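Aminopeptidase N (Francisella tularensis subsp. tularensis, PDB 5DLL) is a zinc-dependent M1-family metallopeptidase that releases N-terminal amino acids, preferably alanine, from peptides and probably helps degrade intracellular peptides. Local coordinates at residues V155-K161 / N182-W188; E224-F228 / M263-P268. One frame throughout, in Å; residues are numbered along the deposited sequence.

Contact 1: V155-K161 / N182-W188; sequences VKIIADK and NQHFAVW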
ATOM      1  N   VAL A 155      -7.460   5.051  31.180  1.00 36.80           N
ATOM      2  CA  VAL A 155      -6.875   6.350  30.850  1.00 35.60           C
ATOM      3  C   VAL A 155      -7.834   7.490  31.193  1.00 36.53           C
ATOM      4  O   VAL A 155      -8.891   7.597  30.585  1.00 41.04           O
ATOM      5  CB  VAL A 155      -6.533   6.427  29.335  1.00 34.44           C
ATOM      6  CG1 VAL A 155      -6.006   7.808  28.952  1.00 33.64           C
ATOM      7  CG2 VAL A 155      -5.539   5.336  28.941  1.00 31.58           C
ATOM      8  N   LYS A 156      -7.465   8.336  32.155  1.00 39.50           N
ATOM      9  CA  LYS A 156      -8.214   9.572  32.426  1.00 41.64           C
ATOM     10  C   LYS A 156      -7.572  10.742  31.683  1.00 41.77           C
ATOM     11  O   LYS A 156      -6.354  10.782  31.531  1.00 43.54           O
ATOM     12  CB  LYS A 156      -8.275   9.875  33.930  1.00 42.13           C
ATOM     13  CG  LYS A 156      -9.225  11.018  34.283  1.00 44.47           C
ATOM     14  CD  LYS A 156      -9.132  11.437  35.742  1.00 51.54           C
ATOM     15  CE  LYS A 156      -9.574  10.338  36.699  1.00 56.50           C
ATOM     16  NZ  LYS A 156      -9.811  10.872  38.069  1.00 56.87           N
ATOM     17  N   ILE A 157      -8.392  11.688  31.225  1.00 42.29           N
ATOM     18  CA  ILE A 157      -7.904  12.896  30.551  1.00 41.19           C
ATOM     19  C   ILE A 157      -8.563  14.133  31.155  1.00 42.54           C
ATOM     20  O   ILE A 157      -9.785  14.242  31.146  1.00 43.90           O
ATOM     21  CB  ILE A 157      -8.210  12.877  29.033  1.00 41.99           C
ATOM     22  CG1 ILE A 157      -7.645  11.613  28.376  1.00 43.27           C
ATOM     23  CG2 ILE A 157      -7.644  14.120  28.352  1.00 41.49           C
ATOM     24  CD1 ILE A 157      -8.006  11.473  26.911  1.00 44.81           C
ATOM     25  N   ILE A 158      -7.751  15.065  31.658  1.00 43.39           N
ATOM     26  CA  ILE A 158      -8.246  16.332  32.209  1.00 41.36           C
ATOM     27  C   ILE A 158      -7.807  17.483  31.307  1.00 40.55           C
ATOM     28  O   ILE A 158      -6.655  17.531  30.895  1.00 41.21           O
ATOM     29  CB  ILE A 158      -7.723  16.557  33.642  1.00 40.54           C
ATOM     30  CG1 ILE A 158      -8.116  15.375  34.539  1.00 40.94           C
ATOM     31  CG2 ILE A 158      -8.275  17.856  34.215  1.00 42.77           C
ATOM     32  CD1 ILE A 158      -7.465  15.378  35.905  1.00 40.05           C
ATOM     33  N   ALA A 159      -8.721  18.402  30.997  1.00 44.30           N
ATOM     34  CA  ALA A 159      -8.410  19.525  30.101  1.00 47.02           C
ATOM     35  C   ALA A 159      -9.443  20.655  30.163  1.00 51.39           C
ATOM     36  O   ALA A 159     -10.476  20.535  30.820  1.00 54.82           O
ATOM     37  CB  ALA A 159      -8.278  19.025  28.668  1.00 45.13           C
ATOM     38  N   ASP A 160      -9.145  21.749  29.465  1.00 52.40           N
ATOM     39  CA  ASP A 160     -10.048  22.893  29.363  1.00 59.50           C
ATOM     40  C   ASP A 160     -11.257  22.549  28.485  1.00 58.34           C
ATOM     41  O   ASP A 160     -11.104  21.939  27.429  1.00 64.56           O
ATOM     42  CB  ASP A 160      -9.290  24.093  28.775  1.00 61.88           C
ATOM     43  CG  ASP A 160     -10.095  25.383  28.816  1.00 68.64           C
ATOM     44  OD1 ASP A 160     -10.628  25.728  29.893  1.00 76.29           O
ATOM     45  OD2 ASP A 160     -10.185  26.060  27.770  1.00 65.41           O
ATOM     46  N   LYS A 161     -12.449  22.950  28.926  1.00 59.62           N
ATOM     47  CA  LYS A 161     -13.692  22.674  28.193  1.00 64.63           C
ATOM     48  C   LYS A 161     -13.833  23.511  26.933  1.00 64.43           C
ATOM     49  O   LYS A 161     -14.240  23.010  25.887  1.00 61.37           O
ATOM     50  CB  LYS A 161     -14.910  22.965  29.064  1.00 75.22           C
ATOM     51  CG  LYS A 161     -15.028  22.090  30.293  1.00 86.72           C
ATOM     52  CD  LYS A 161     -16.477  21.942  30.735  1.00104.24           C
ATOM     53  CE  LYS A 161     -17.265  21.042  29.794  1.00103.25           C
ATOM     54  NZ  LYS A 161     -18.561  20.612  30.386  1.00109.01           N
ATOM     55  N   ASN A 182     -13.867  25.550  35.193  1.00115.69           N
ATOM     56  CA  ASN A 182     -13.637  25.643  33.744  1.00101.50           C
ATOM     57  C   ASN A 182     -13.060  24.403  33.035  1.00 88.99           C
ATOM     58  O   ASN A 182     -12.707  24.483  31.854  1.00 85.06           O
ATOM     59  CB  ASN A 182     -12.721  26.843  33.475  1.00104.45           C
ATOM     60  CG  ASN A 182     -11.389  26.735  34.199  1.00103.69           C
ATOM     61  OD1 ASN A 182     -11.265  26.035  35.207  1.00 97.11           O
ATOM     62  ND2 ASN A 182     -10.382  27.434  33.687  1.00106.80           N
ATOM     63  N   GLN A 183     -12.972  23.267  33.727  1.00 73.94           N
ATOM     64  CA  GLN A 183     -12.399  22.053  33.134  1.00 73.82           C
ATOM     65  C   GLN A 183     -13.366  20.868  33.156  1.00 73.35           C
ATOM     66  O   GLN A 183     -14.404  20.901  33.823  1.00 78.18           O
ATOM     67  CB  GLN A 183     -11.094  21.678  33.843  1.00 71.69           C
ATOM     68  CG  GLN A 183      -9.927  22.584  33.480  1.00 80.04           C
ATOM     69  CD  GLN A 183      -8.586  22.018  33.903  1.00 74.46           C
ATOM     70  OE1 GLN A 183      -8.441  21.499  35.008  1.00 67.11           O
ATOM     71  NE2 GLN A 183      -7.595  22.118  33.022  1.00 77.01           N
ATOM     72  N   HIS A 184     -13.011  19.829  32.404  1.00 61.56           N
ATOM     73  CA  HIS A 184     -13.772  18.582  32.370  1.00 57.63           C
ATOM     74  C   HIS A 184     -12.832  17.404  32.204  1.00 53.78           C
ATOM     75  O   HIS A 184     -11.657  17.581  31.881  1.00 54.13           O
ATOM     76  CB  HIS A 184     -14.829  18.599  31.255  1.00 60.69           C
ATOM     77  CG  HIS A 184     -14.275  18.468  29.867  1.00 55.51           C
ATOM     78  ND1 HIS A 184     -14.901  17.724  28.891  1.00 57.61           N
ATOM     79  CD2 HIS A 184     -13.165  18.985  29.290  1.00 54.45           C
ATOM     80  CE1 HIS A 184     -14.201  17.790  27.772  1.00 57.00           C
ATOM     81  NE2 HIS A 184     -13.142  18.548  27.988  1.00 54.26           N
ATOM     82  N   PHE A 185     -13.356  16.206  32.438  1.00 53.20           N
ATOM     83  CA  PHE A 185     -12.567  14.986  32.307  1.00 51.26           C
ATOM     84  C   PHE A 185     -13.345  13.872  31.620  1.00 49.45           C
ATOM     85  O   PHE A 185     -14.558  13.971  31.423  1.00 49.21           O
ATOM     86  CB  PHE A 185     -12.062  14.508  33.676  1.00 50.02           C
ATOM     87  CG  PHE A 185     -13.101  13.793  34.497  1.00 50.26           C
ATOM     88  CD1 PHE A 185     -13.903  14.492  35.391  1.00 54.55           C
ATOM     89  CD2 PHE A 185     -13.271  12.418  34.386  1.00 47.86           C
ATOM     90  CE1 PHE A 185     -14.857  13.835  36.153  1.00 55.70           C
ATOM     91  CE2 PHE A 185     -14.221  11.756  35.146  1.00 52.21           C
ATOM     92  CZ  PHE A 185     -15.016  12.465  36.031  1.00 54.51           C
ATOM     93  N   ALA A 186     -12.616  12.821  31.260  1.00 45.70           N
ATOM     94  CA  ALA A 186     -13.181  11.626  30.647  1.00 45.78           C
ATOM     95  C   ALA A 186     -12.275  10.434  30.949  1.00 41.54           C
ATOM     96  O   ALA A 186     -11.052  10.569  30.956  1.00 44.51           O
ATOM     97  CB  ALA A 186     -13.322  11.816  29.145  1.00 44.25           C
ATOM     98  N   VAL A 187     -12.874   9.278  31.210  1.00 36.42           N
ATOM     99  CA  VAL A 187     -12.119   8.066  31.479  1.00 36.24           C
ATOM    100  C   VAL A 187     -12.418   7.051  30.380  1.00 39.78           C
ATOM    101  O   VAL A 187     -13.581   6.743  30.113  1.00 41.80           O
ATOM    102  CB  VAL A 187     -12.462   7.473  32.859  1.00 37.24           C
ATOM    103  CG1 VAL A 187     -11.499   6.342  33.211  1.00 38.91           C
ATOM    104  CG2 VAL A 187     -12.416   8.557  33.927  1.00 37.26           C
ATOM    105  N   TRP A 188     -11.361   6.547  29.746  1.00 38.43           N
ATOM    106  CA  TRP A 188     -11.475   5.584  28.659  1.00 37.66           C
ATOM    107  C   TRP A 188     -10.826   4.268  29.060  1.00 38.15           C
ATOM    108  O   TRP A 188      -9.609   4.201  29.243  1.00 45.01           O
ATOM    109  CB  TRP A 188     -10.789   6.127  27.407  1.00 39.46           C
ATOM    110  CG  TRP A 188     -11.463   7.326  26.829  1.00 42.88           C
ATOM    111  CD1 TRP A 188     -11.247   8.633  27.159  1.00 43.04           C
ATOM    112  CD2 TRP A 188     -12.468   7.328  25.813  1.00 41.41           C
ATOM    113  NE1 TRP A 188     -12.062   9.448  26.411  1.00 44.62           N
ATOM    114  CE2 TRP A 188     -12.822   8.672  25.578  1.00 41.31           C
ATOM    115  CE3 TRP A 188     -13.108   6.323  25.084  1.00 39.90           C
ATOM    116  CZ2 TRP A 188     -13.783   9.037  24.639  1.00 42.77           C
ATOM    117  CZ3 TRP A 188     -14.064   6.684  24.153  1.00 42.30           C
ATOM    118  CH2 TRP A 188     -14.393   8.032  23.937  1.00 44.37           C
TER
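Val155 and Trp188, Ile157 and Ala186, and Ala159 and His184 face each other as the three hydrogen-bonded pairs of an antiparallel ladder, and each pair satisfies both N-H groups and both carbonyls. The ladder runs from the nearly straight bond of Trp188 N to Val155 O (2.8 Å, 172°) to the pair at Ala159. Past it, Lys161 N reaches Asn182 O at 3.3 Å in a weak seventh bond. The intervening residues turn their backbone polar groups outward: Lys156 and Ile158 bond to strand 26-36 and, for Ile158, also to Leu37 just beyond its end, and Phe185 to Gly177 on strand 172-179.

Several polar side-chain ends find partners beyond the two segments. His184 NE2 bonds to Tyr164 O and Trp188 NE1 to Ile167 O, which ties down two buried rings on the face that also carries Val155, Ile157 and Ala159. His184 CG sits between its backbone N and carbonyl carbon (chi1 73°), and the edge of the ring lies against Ala159 O, 3.5 Å from CD2. The aliphatic part of Lys161 crosses this histidine, CG lying 3.6 Å from His184 CB, while NZ forms a salt bridge with Asp178. On the other face Ile158 CG1 packs against Phe185 CB at 4.1 Å.

With backbone bonds on both flanks and His184 NE2 and Trp188 NE1 paired, the chemistry is that of interior strands in the N-terminal beta domain, with the Lys161–Asp178 salt bridge at the Ala159 end.

Contact 2: E224-F228 / M263-P268; sequences EIYAF and MIVAVP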
ATOM      1  N   GLU A 224     -17.876   6.953  15.263  1.00 47.03           N
ATOM      2  CA  GLU A 224     -17.625   8.378  15.454  1.00 47.37           C
ATOM      3  C   GLU A 224     -16.417   8.855  14.656  1.00 48.56           C
ATOM      4  O   GLU A 224     -15.278   8.588  15.028  1.00 56.91           O
ATOM      5  CB  GLU A 224     -17.414   8.682  16.942  1.00 51.34           C
ATOM      6  CG  GLU A 224     -18.513   8.159  17.861  1.00 55.94           C
ATOM      7  CD  GLU A 224     -18.353   8.599  19.305  1.00 58.83           C
ATOM      8  OE1 GLU A 224     -17.226   8.972  19.709  1.00 61.85           O
ATOM      9  OE2 GLU A 224     -19.363   8.564  20.039  1.00 60.34           O
ATOM     10  N   ILE A 225     -16.671   9.559  13.556  1.00 48.58           N
ATOM     11  CA  ILE A 225     -15.608  10.235  12.815  1.00 47.93           C
ATOM     12  C   ILE A 225     -15.509  11.677  13.309  1.00 48.41           C
ATOM     13  O   ILE A 225     -16.517  12.382  13.367  1.00 49.12           O
ATOM     14  CB  ILE A 225     -15.861  10.215  11.292  1.00 46.74           C
ATOM     15  CG1 ILE A 225     -15.812   8.776  10.771  1.00 46.61           C
ATOM     16  CG2 ILE A 225     -14.832  11.072  10.563  1.00 50.08           C
ATOM     17  CD1 ILE A 225     -16.128   8.635   9.296  1.00 47.84           C
ATOM     18  N   TYR A 226     -14.294  12.095  13.668  1.00 44.27           N
ATOM     19  CA  TYR A 226     -14.025  13.442  14.164  1.00 46.17           C
ATOM     20  C   TYR A 226     -13.078  14.188  13.227  1.00 51.57           C
ATOM     21  O   TYR A 226     -12.043  13.656  12.819  1.00 44.35           O
ATOM     22  CB  TYR A 226     -13.393  13.379  15.555  1.00 47.74           C
ATOM     23  CG  TYR A 226     -14.341  12.966  16.657  1.00 49.53           C
ATOM     24  CD1 TYR A 226     -15.149  13.905  17.291  1.00 50.70           C
ATOM     25  CD2 TYR A 226     -14.419  11.643  17.077  1.00 49.57           C
ATOM     26  CE1 TYR A 226     -16.017  13.536  18.306  1.00 54.51           C
ATOM     27  CE2 TYR A 226     -15.285  11.261  18.091  1.00 53.33           C
ATOM     28  CZ  TYR A 226     -16.084  12.211  18.703  1.00 56.09           C
ATOM     29  OH  TYR A 226     -16.947  11.841  19.712  1.00 55.52           O
ATOM     30  N   ALA A 227     -13.436  15.425  12.895  1.00 54.99           N
ATOM     31  CA  ALA A 227     -12.590  16.292  12.074  1.00 51.85           C
ATOM     32  C   ALA A 227     -13.014  17.748  12.245  1.00 54.40           C
ATOM     33  O   ALA A 227     -14.041  18.035  12.854  1.00 60.13           O
ATOM     34  CB  ALA A 227     -12.673  15.886  10.610  1.00 47.27           C
ATOM     35  N   PHE A 228     -12.219  18.667  11.709  1.00 59.77           N
ATOM     36  CA  PHE A 228     -12.532  20.091  11.799  1.00 63.93           C
ATOM     37  C   PHE A 228     -13.822  20.406  11.043  1.00 63.21           C
ATOM     38  O   PHE A 228     -14.212  19.672  10.135  1.00 58.69           O
ATOM     39  CB  PHE A 228     -11.387  20.941  11.237  1.00 74.90           C
ATOM     40  CG  PHE A 228     -10.160  20.971  12.110  1.00 75.27           C
ATOM     41  CD1 PHE A 228     -10.178  21.630  13.334  1.00 80.97           C
ATOM     42  CD2 PHE A 228      -8.978  20.365  11.696  1.00 78.54           C
ATOM     43  CE1 PHE A 228      -9.049  21.669  14.134  1.00 87.38           C
ATOM     44  CE2 PHE A 228      -7.846  20.402  12.493  1.00 77.69           C
ATOM     45  CZ  PHE A 228      -7.880  21.054  13.713  1.00 82.37           C
ATOM     46  N   MET A 263     -13.824   4.920  16.943  1.00 35.38           N
ATOM     47  CA  MET A 263     -13.614   6.315  16.592  1.00 34.79           C
ATOM     48  C   MET A 263     -12.585   6.454  15.485  1.00 35.41           C
ATOM     49  O   MET A 263     -11.670   5.640  15.368  1.00 36.49           O
ATOM     50  CB  MET A 263     -13.151   7.095  17.821  1.00 35.30           C
ATOM     51  CG  MET A 263     -14.210   7.227  18.902  1.00 34.75           C
ATOM     52  SD  MET A 263     -13.522   7.785  20.470  1.00 36.13           S
ATOM     53  CE  MET A 263     -12.751   6.282  21.072  1.00 35.08           C
ATOM     54  N   ILE A 264     -12.765   7.482  14.665  1.00 39.60           N
ATOM     55  CA  ILE A 264     -11.768   7.900  13.684  1.00 45.74           C
ATOM     56  C   ILE A 264     -11.534   9.390  13.880  1.00 44.86           C
ATOM     57  O   ILE A 264     -12.471  10.133  14.172  1.00 53.23           O
ATOM     58  CB  ILE A 264     -12.224   7.640  12.234  1.00 48.21           C
ATOM     59  CG1 ILE A 264     -12.259   6.137  11.949  1.00 48.06           C
ATOM     60  CG2 ILE A 264     -11.305   8.346  11.238  1.00 48.40           C
ATOM     61  CD1 ILE A 264     -12.806   5.780  10.582  1.00 41.31           C
ATOM     62  N   VAL A 265     -10.281   9.813  13.736  1.00 48.40           N
ATOM     63  CA  VAL A 265      -9.927  11.225  13.812  1.00 44.78           C
ATOM     64  C   VAL A 265      -9.093  11.593  12.590  1.00 45.46           C
ATOM     65  O   VAL A 265      -8.055  10.979  12.332  1.00 39.07           O
ATOM     66  CB  VAL A 265      -9.154  11.549  15.106  1.00 42.66           C
ATOM     67  CG1 VAL A 265      -8.837  13.039  15.180  1.00 40.64           C
ATOM     68  CG2 VAL A 265      -9.952  11.099  16.327  1.00 41.20           C
ATOM     69  N   ALA A 266      -9.564  12.590  11.842  1.00 50.91           N
ATOM     70  CA  ALA A 266      -8.896  13.057  10.632  1.00 58.42           C
ATOM     71  C   ALA A 266      -8.317  14.453  10.834  1.00 65.20           C
ATOM     72  O   ALA A 266      -9.047  15.396  11.163  1.00 75.21           O
ATOM     73  CB  ALA A 266      -9.868  13.060   9.466  1.00 68.19           C
ATOM     74  N   VAL A 267      -7.011  14.581  10.617  1.00 71.85           N
ATOM     75  CA  VAL A 267      -6.318  15.860  10.775  1.00 87.72           C
ATOM     76  C   VAL A 267      -5.374  16.128   9.601  1.00 78.38           C
ATOM     77  O   VAL A 267      -4.869  15.184   8.992  1.00 64.52           O
ATOM     78  CB  VAL A 267      -5.529  15.911  12.098  1.00 91.15           C
ATOM     79  CG1 VAL A 267      -6.476  16.181  13.259  1.00 91.48           C
ATOM     80  CG2 VAL A 267      -4.747  14.620  12.323  1.00 79.55           C
ATOM     81  N   PRO A 268      -5.144  17.417   9.270  1.00 79.71           N
ATOM     82  CA  PRO A 268      -4.215  17.733   8.181  1.00 77.05           C
ATOM     83  C   PRO A 268      -2.748  17.382   8.475  1.00 72.03           C
ATOM     84  O   PRO A 268      -2.279  17.538   9.605  1.00 59.71           O
ATOM     85  CB  PRO A 268      -4.379  19.250   8.005  1.00 76.01           C
ATOM     86  CG  PRO A 268      -5.721  19.560   8.565  1.00 76.89           C
ATOM     87  CD  PRO A 268      -5.881  18.614   9.716  1.00 80.61           C
TER
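Glu224, Ile225 and Tyr226 run alongside Met263, Ile264 and Val265 as neighbouring parallel strands; the axes of the two segments approach to 4.6 Å and lie 18° from exact alignment. Backbone hydrogen bonding alternates in the manner of parallel sheets. Ile264 gives its N-H to Glu224 O, and Tyr226 N gives its N-H to Ile264 O at 2.7 Å; Tyr226 O then receives Ala266 N in a bond of 171°. The alpha hydrogens of Met263, Ile225 and Val265 are directed at carbonyl oxygens of the same ladder.

Side-chain packing divides between the two faces of the sheet. On one, Ile225 and Ile264 lie side by side and point the same way, with CG1 of Ile225 4.0 Å from CB of Ile264. On the other, Met263 runs beside Glu224 in van der Waals contact, Met263 CG lying 3.6 Å from Glu224 OE1, and the same CG also meets the edge of the Tyr226 ring, 4.3 Å from CE2. Tyr226 CB touches Val265 CG2. Beyond the paired residues, Phe228 turns a ring edge to the proline, its CE2 3.8 Å from Pro268 CD.

The polar side-chain bond lies within 224-228. Tyr226 OH donates to Glu224 OE1 (2.9 Å), arriving from well above the carboxylate plane although that oxygen lies in the plane of the phenol ring. Tyr226 chi1 of -72°, with CG anti to the carbonyl carbon, carries the ring back along its own strand to reach it.

The two strands belong to a beta-alpha-beta unit, linked by helix 236-253. Strand 207-214 flanks the pair beyond Ile225 and strand 280-284 beyond Met263, while Leu168 of strand 166-169 packs on the face bearing Tyr226, Met263 and Val265.

In the fold
Along the chain the two contacts come in series: the antiparallel pairing of contact 1 is complete before the parallel pairing of contact 2 begins. They belong to separate sheets, one in the N-terminal beta domain and the other at the start of the catalytic part, with centres about 19 Å apart. Trp188 CZ3 nevertheless packs on Met263 CE, and strand 166-169 touches side chains of both contacts, so the domains meet here through side chains. Contact 2 lies nearer the zinc site, the side chain of Ile264 being about 11 Å from that of zinc-binding His309; contact 1 lies away from it.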